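Local coordinates for glucanase (Clostridium thermocellum, PDB 5GXX), which probably hydrolyses beta-1,4-glucosidic bonds within cellulose chains, as a family 9 endoglucanase of the cellulosome, at residues 14-17 against 18-22; 85-88 against 89-92. The protein carries 1 engineered substitution. All coordinates share one frame; numbering follows the deposited sequence.

How the contacts relate
Contacts 1 and 2 are each local, one made within helix 7-20 and the turn after it, the other in the first turns of helix 85-101, and both lie in the family 9 glycosyl hydrolase region. Contact 1 is wholly buried, about 7 Å between its centre and that of the chain; contact 2, about 17 Å out, is only partly buried. Aromatic, sulfur and amide packing over mostly weak backbone bonds marks contact 1, whereas regular helical bonds, a salt bridge and bound water mark contact 2. The two helices meet where Glu19 OE2 lies 2.9 Å from Asn91 ND2, a probable hydrogen bond.

Contact 1: 14-17 against 18-22; sequences AIYF and YECQQ
The side-chain amide of Gln21 lies stacked on the ring of Phe17, four residues earlier, with the two planes only 12° apart. Gln21 CG sits over the ring face, 4.0 Å from the centroid of the Phe17 ring in a CH-pi contact, and Gln21 CD comes within 3.7 Å of Phe17 CZ. A bend at chi2 (-63°) folds the glutamine back over the ring instead of letting it run outward. The edge of the same ring is directed at the face of Tyr18: a T-shaped pair with centroids 5.4 Å apart and planes at 73°, in which Phe17 CD2 stands over the centre of the tyrosine ring. On another side of the helix, Cys20 SG lies 3.6 Å from Tyr16 CE1, an oblique sulfur-aromatic contact.

Beneath these side chains the backbone bonding is mixed. Tyr18 N bonds to Ile15 O at 2.9 Å, an i to i+3 link, while Tyr16 O receives weak bonds from both Glu19 N and Cys20 N, and Phe17 O likewise from Cys20 N and Gln21 N. Such shared i+3 and i+4 bonding is found near the C-terminal end of a helix, and Gln22 lies in loop.

The polar ends are held from outside the turn. Gln21 OE1 accepts from His363 and Gln21 NE2 donates to Ala51 O, bonds that should fix the amide's rotation above Phe17; Tyr18 OH bonds to Cys412 O, and Glu19 OE2 forms a salt bridge with Arg31, the same oxygen being approached also by Asn91. Helix 412-429 packs against Phe17 and Tyr18 within the catalytic domain. With Arg31 beside it in this buried setting, the Glu19 carboxylate is probably ionised, its charge balanced within the protein interior.

Contact 2: 85-88 against 89-92; sequences RLHL and ERNL
Arg85 and Glu89, one helical turn apart, are joined by a salt bridge in which Arg85 NE donates to Glu89 OE2 at 2.9 Å. Their planes stand 65° apart, and the donor approaches from above the carboxylate plane. The arginine is extended from CG to NE, with CG turned away from its backbone N (chi1 -171°), which sends NE straight out from the helix, while the extended glutamate leans back toward the N-terminal end to meet it. Water 1 closes a second path, accepting from Arg85 NH2 and donating to Glu89 OE2 at 2.6 Å. Arg85 NH1 forms salt bridges with Asp77 and Glu80, so the guanidinium serves three acids.

These residues form the first turns of helix 85-101, one of the helices of the family 9 catalytic domain, typically an (alpha/alpha)6 barrel. Its regular i to i+4 ladder satisfies the carbonyls of Arg85, Leu86, His87 and Leu88. His87 O takes two bonds, from Asn91 N at 3.1 Å and Asn91 ND2 at 2.9 Å, which reach it from opposite faces of the carbonyl plane; the other N-H of ND2 probably goes to Glu19 of helix 7-20.

The His87 and Arg90 side chains run alongside each other in the same direction, with ring and guanidinium planes 73° apart. Water 2 lies at the edge of both groups, hydrogen-bonded to His87 ND1 at 2.7 Å and accepting from Arg90 NH2 at 2.9 Å.

Contact 1: 14-17 against 18-22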
loop_
_atom_site.group_PDB
_atom_site.type_symbol
_atom_site.label_atom_id
_atom_site.label_comp_id
_atom_site.label_asym_id
_atom_site.label_seq_id
_atom_site.Cartn_x
_atom_site.Cartn_y
_atom_site.Cartn_z
ATOM N N ALA A 14 -35.561 30.384 -0.220
ATOM C CA ALA A 14 -34.485 30.976 -1.011
ATOM C C ALA A 14 -33.533 31.831 -0.176
ATOM O O ALA A 14 -32.337 31.864 -0.459
ATOM C CB ALA A 14 -35.038 31.741 -2.228
ATOM N N ILE A 15 -34.056 32.434 0.892
ATOM C CA ILE A 15 -33.231 33.182 1.839
ATOM C C ILE A 15 -32.432 32.270 2.760
ATOM O O ILE A 15 -31.242 32.518 3.012
ATOM C CB ILE A 15 -34.110 34.138 2.673
ATOM C CG1 ILE A 15 -34.766 35.168 1.750
ATOM C CG2 ILE A 15 -33.274 34.858 3.753
ATOM C CD1 ILE A 15 -35.959 35.868 2.414
ATOM N N TYR A 16 -33.117 31.243 3.261
ATOM C CA TYR A 16 -32.530 30.240 4.160
ATOM C C TYR A 16 -31.317 29.597 3.514
ATOM O O TYR A 16 -30.360 29.260 4.213
ATOM C CB TYR A 16 -33.595 29.191 4.526
ATOM C CG TYR A 16 -33.117 27.985 5.305
ATOM C CD1 TYR A 16 -32.666 26.825 4.651
ATOM C CD2 TYR A 16 -33.134 27.984 6.700
ATOM C CE1 TYR A 16 -32.272 25.708 5.355
ATOM C CE2 TYR A 16 -32.767 26.843 7.435
ATOM C CZ TYR A 16 -32.333 25.724 6.745
ATOM O OH TYR A 16 -31.944 24.602 7.420
ATOM N N PHE A 17 -31.351 29.423 2.189
ATOM C CA PHE A 17 -30.157 28.955 1.481
ATOM C C PHE A 17 -28.880 29.667 1.935
ATOM O O PHE A 17 -27.869 28.997 2.181
ATOM C CB PHE A 17 -30.362 29.054 -0.041
ATOM C CG PHE A 17 -29.094 28.840 -0.831
ATOM C CD1 PHE A 17 -28.554 27.574 -1.018
ATOM C CD2 PHE A 17 -28.443 29.926 -1.388
ATOM C CE1 PHE A 17 -27.382 27.375 -1.755
ATOM C CE2 PHE A 17 -27.283 29.749 -2.175
ATOM C CZ PHE A 17 -26.734 28.474 -2.340
ATOM N N TYR A 18 -28.921 30.998 2.044
ATOM C CA TYR A 18 -27.705 31.721 2.426
ATOM C C TYR A 18 -27.192 31.328 3.809
ATOM O O TYR A 18 -25.978 31.335 4.044
ATOM C CB TYR A 18 -27.891 33.229 2.294
ATOM C CG TYR A 18 -28.010 33.622 0.843
ATOM C CD1 TYR A 18 -26.869 33.791 0.058
ATOM C CD2 TYR A 18 -29.260 33.759 0.236
ATOM C CE1 TYR A 18 -26.969 34.090 -1.291
ATOM C CE2 TYR A 18 -29.373 34.077 -1.111
ATOM C CZ TYR A 18 -28.223 34.237 -1.863
ATOM O OH TYR A 18 -28.300 34.586 -3.192
ATOM N N GLU A 19 -28.074 30.944 4.731
ATOM C CA GLU A 19 -27.601 30.455 6.034
ATOM C C GLU A 19 -26.861 29.120 5.926
ATOM O O GLU A 19 -25.966 28.809 6.718
ATOM C CB GLU A 19 -28.766 30.341 7.016
ATOM C CG GLU A 19 -29.263 31.728 7.384
ATOM C CD GLU A 19 -30.527 31.748 8.238
ATOM O OE1 GLU A 19 -30.707 30.895 9.116
ATOM O OE2 GLU A 19 -31.338 32.659 8.001
ATOM N N CYS A 20 -27.235 28.305 4.945
ATOM C CA CYS A 20 -26.498 27.072 4.659
ATOM C C CYS A 20 -25.076 27.354 4.147
ATOM O O CYS A 20 -24.200 26.489 4.232
ATOM C CB CYS A 20 -27.249 26.271 3.602
ATOM S SG CYS A 20 -28.864 25.707 4.136
ATOM N N GLN A 21 -24.864 28.560 3.622
ATOM C CA GLN A 21 -23.594 28.935 3.000
ATOM C C GLN A 21 -22.651 29.653 3.954
ATOM O O GLN A 21 -21.526 29.999 3.574
ATOM C CB GLN A 21 -23.839 29.850 1.799
ATOM C CG GLN A 21 -24.686 29.231 0.694
ATOM C CD GLN A 21 -24.025 28.025 0.070
ATOM O OE1 GLN A 21 -24.301 26.898 0.453
ATOM N NE2 GLN A 21 -23.090 28.265 -0.847
ATOM N N GLN A 22 -23.103 29.906 5.177
ATOM C CA GLN A 22 -22.311 30.735 6.081
ATOM C C GLN A 22 -21.020 30.087 6.560
ATOM O O GLN A 22 -21.014 28.934 7.000
ATOM C CB GLN A 22 -23.142 31.198 7.277
ATOM C CG GLN A 22 -24.195 32.217 6.889
ATOM C CD GLN A 22 -25.090 32.594 8.060
ATOM O OE1 GLN A 22 -25.166 31.877 9.065
ATOM N NE2 GLN A 22 -25.824 33.704 7.902
#

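Contact 2: 85-88 against 89-92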
loop_
_atom_site.group_PDB
_atom_site.type_symbol
_atom_site.label_atom_id
_atom_site.label_comp_id
_atom_site.label_asym_id
_atom_site.label_seq_id
_atom_site.Cartn_x
_atom_site.Cartn_y
_atom_site.Cartn_z
ATOM N N ARG A 85 -38.720 39.867 5.636
ATOM C CA ARG A 85 -37.847 41.038 5.623
ATOM C C ARG A 85 -36.666 40.951 6.592
ATOM O O ARG A 85 -35.527 41.202 6.188
ATOM C CB ARG A 85 -38.609 42.332 5.896
ATOM C CG ARG A 85 -37.704 43.533 5.665
ATOM C CD ARG A 85 -38.429 44.840 5.937
ATOM N NE ARG A 85 -37.595 45.972 5.552
ATOM C CZ ARG A 85 -38.070 47.170 5.225
ATOM N NH1 ARG A 85 -39.376 47.403 5.243
ATOM N NH2 ARG A 85 -37.237 48.137 4.869
ATOM N N LEU A 86 -36.918 40.597 7.849
ATOM C CA LEU A 86 -35.842 40.560 8.828
ATOM C C LEU A 86 -34.856 39.433 8.526
ATOM O O LEU A 86 -33.649 39.600 8.721
ATOM C CB LEU A 86 -36.382 40.459 10.262
ATOM C CG LEU A 86 -37.086 41.719 10.797
ATOM C CD1 LEU A 86 -38.025 41.400 11.966
ATOM C CD2 LEU A 86 -36.082 42.817 11.176
ATOM N N HIS A 87 -35.360 38.295 8.057
ATOM C CA HIS A 87 -34.466 37.232 7.577
ATOM C C HIS A 87 -33.533 37.698 6.470
ATOM O O HIS A 87 -32.324 37.417 6.504
ATOM C CB HIS A 87 -35.227 35.999 7.082
ATOM C CG HIS A 87 -35.930 35.253 8.172
ATOM N ND1 HIS A 87 -35.269 34.708 9.250
ATOM C CD2 HIS A 87 -37.245 34.993 8.365
ATOM C CE1 HIS A 87 -36.143 34.135 10.058
ATOM N NE2 HIS A 87 -37.349 34.283 9.537
ATOM N N LEU A 88 -34.103 38.380 5.477
ATOM C CA LEU A 88 -33.317 38.887 4.359
ATOM C C LEU A 88 -32.294 39.931 4.817
ATOM O O LEU A 88 -31.137 39.893 4.393
ATOM C CB LEU A 88 -34.245 39.411 3.261
ATOM C CG LEU A 88 -33.561 39.940 1.999
ATOM C CD1 LEU A 88 -32.518 38.966 1.439
ATOM C CD2 LEU A 88 -34.590 40.281 0.926
ATOM N N GLU A 89 -32.711 40.842 5.695
ATOM C CA GLU A 89 -31.817 41.883 6.186
ATOM C C GLU A 89 -30.576 41.364 6.903
ATOM O O GLU A 89 -29.454 41.765 6.582
ATOM C CB GLU A 89 -32.568 42.859 7.093
ATOM C CG GLU A 89 -33.379 43.865 6.282
ATOM C CD GLU A 89 -34.296 44.711 7.129
ATOM O OE1 GLU A 89 -34.403 44.455 8.347
ATOM O OE2 GLU A 89 -34.926 45.620 6.557
ATOM N N ARG A 90 -30.763 40.476 7.870
ATOM C CA ARG A 90 -29.627 39.970 8.637
ATOM C C ARG A 90 -28.753 39.013 7.827
ATOM O O ARG A 90 -27.540 38.964 8.021
ATOM C CB ARG A 90 -30.047 39.370 9.983
ATOM C CG ARG A 90 -30.887 38.092 9.922
ATOM C CD ARG A 90 -31.478 37.849 11.310
ATOM N NE ARG A 90 -32.174 36.564 11.375
ATOM C CZ ARG A 90 -32.810 36.080 12.438
ATOM N NH1 ARG A 90 -32.875 36.783 13.566
ATOM N NH2 ARG A 90 -33.369 34.874 12.369
ATOM N N ASN A 91 -29.346 38.281 6.887
ATOM C CA ASN A 91 -28.514 37.502 5.975
ATOM C C ASN A 91 -27.629 38.393 5.105
ATOM O O ASN A 91 -26.461 38.075 4.891
ATOM C CB ASN A 91 -29.371 36.556 5.132
ATOM C CG ASN A 91 -29.556 35.232 5.826
ATOM O OD1 ASN A 91 -28.628 34.428 5.901
ATOM N ND2 ASN A 91 -30.725 35.023 6.414
ATOM N N LEU A 92 -28.182 39.502 4.632
ATOM C CA LEU A 92 -27.385 40.461 3.885
ATOM C C LEU A 92 -26.268 41.014 4.777
ATOM O O LEU A 92 -25.117 41.072 4.336
ATOM C CB LEU A 92 -28.265 41.582 3.313
ATOM C CG LEU A 92 -27.518 42.760 2.692
ATOM C CD1 LEU A 92 -26.579 42.327 1.562
ATOM C CD2 LEU A 92 -28.507 43.788 2.198
HETATM O O HOH W 1 -34.265 46.909 4.373
HETATM O O HOH W 2 -32.614 34.296 9.646
#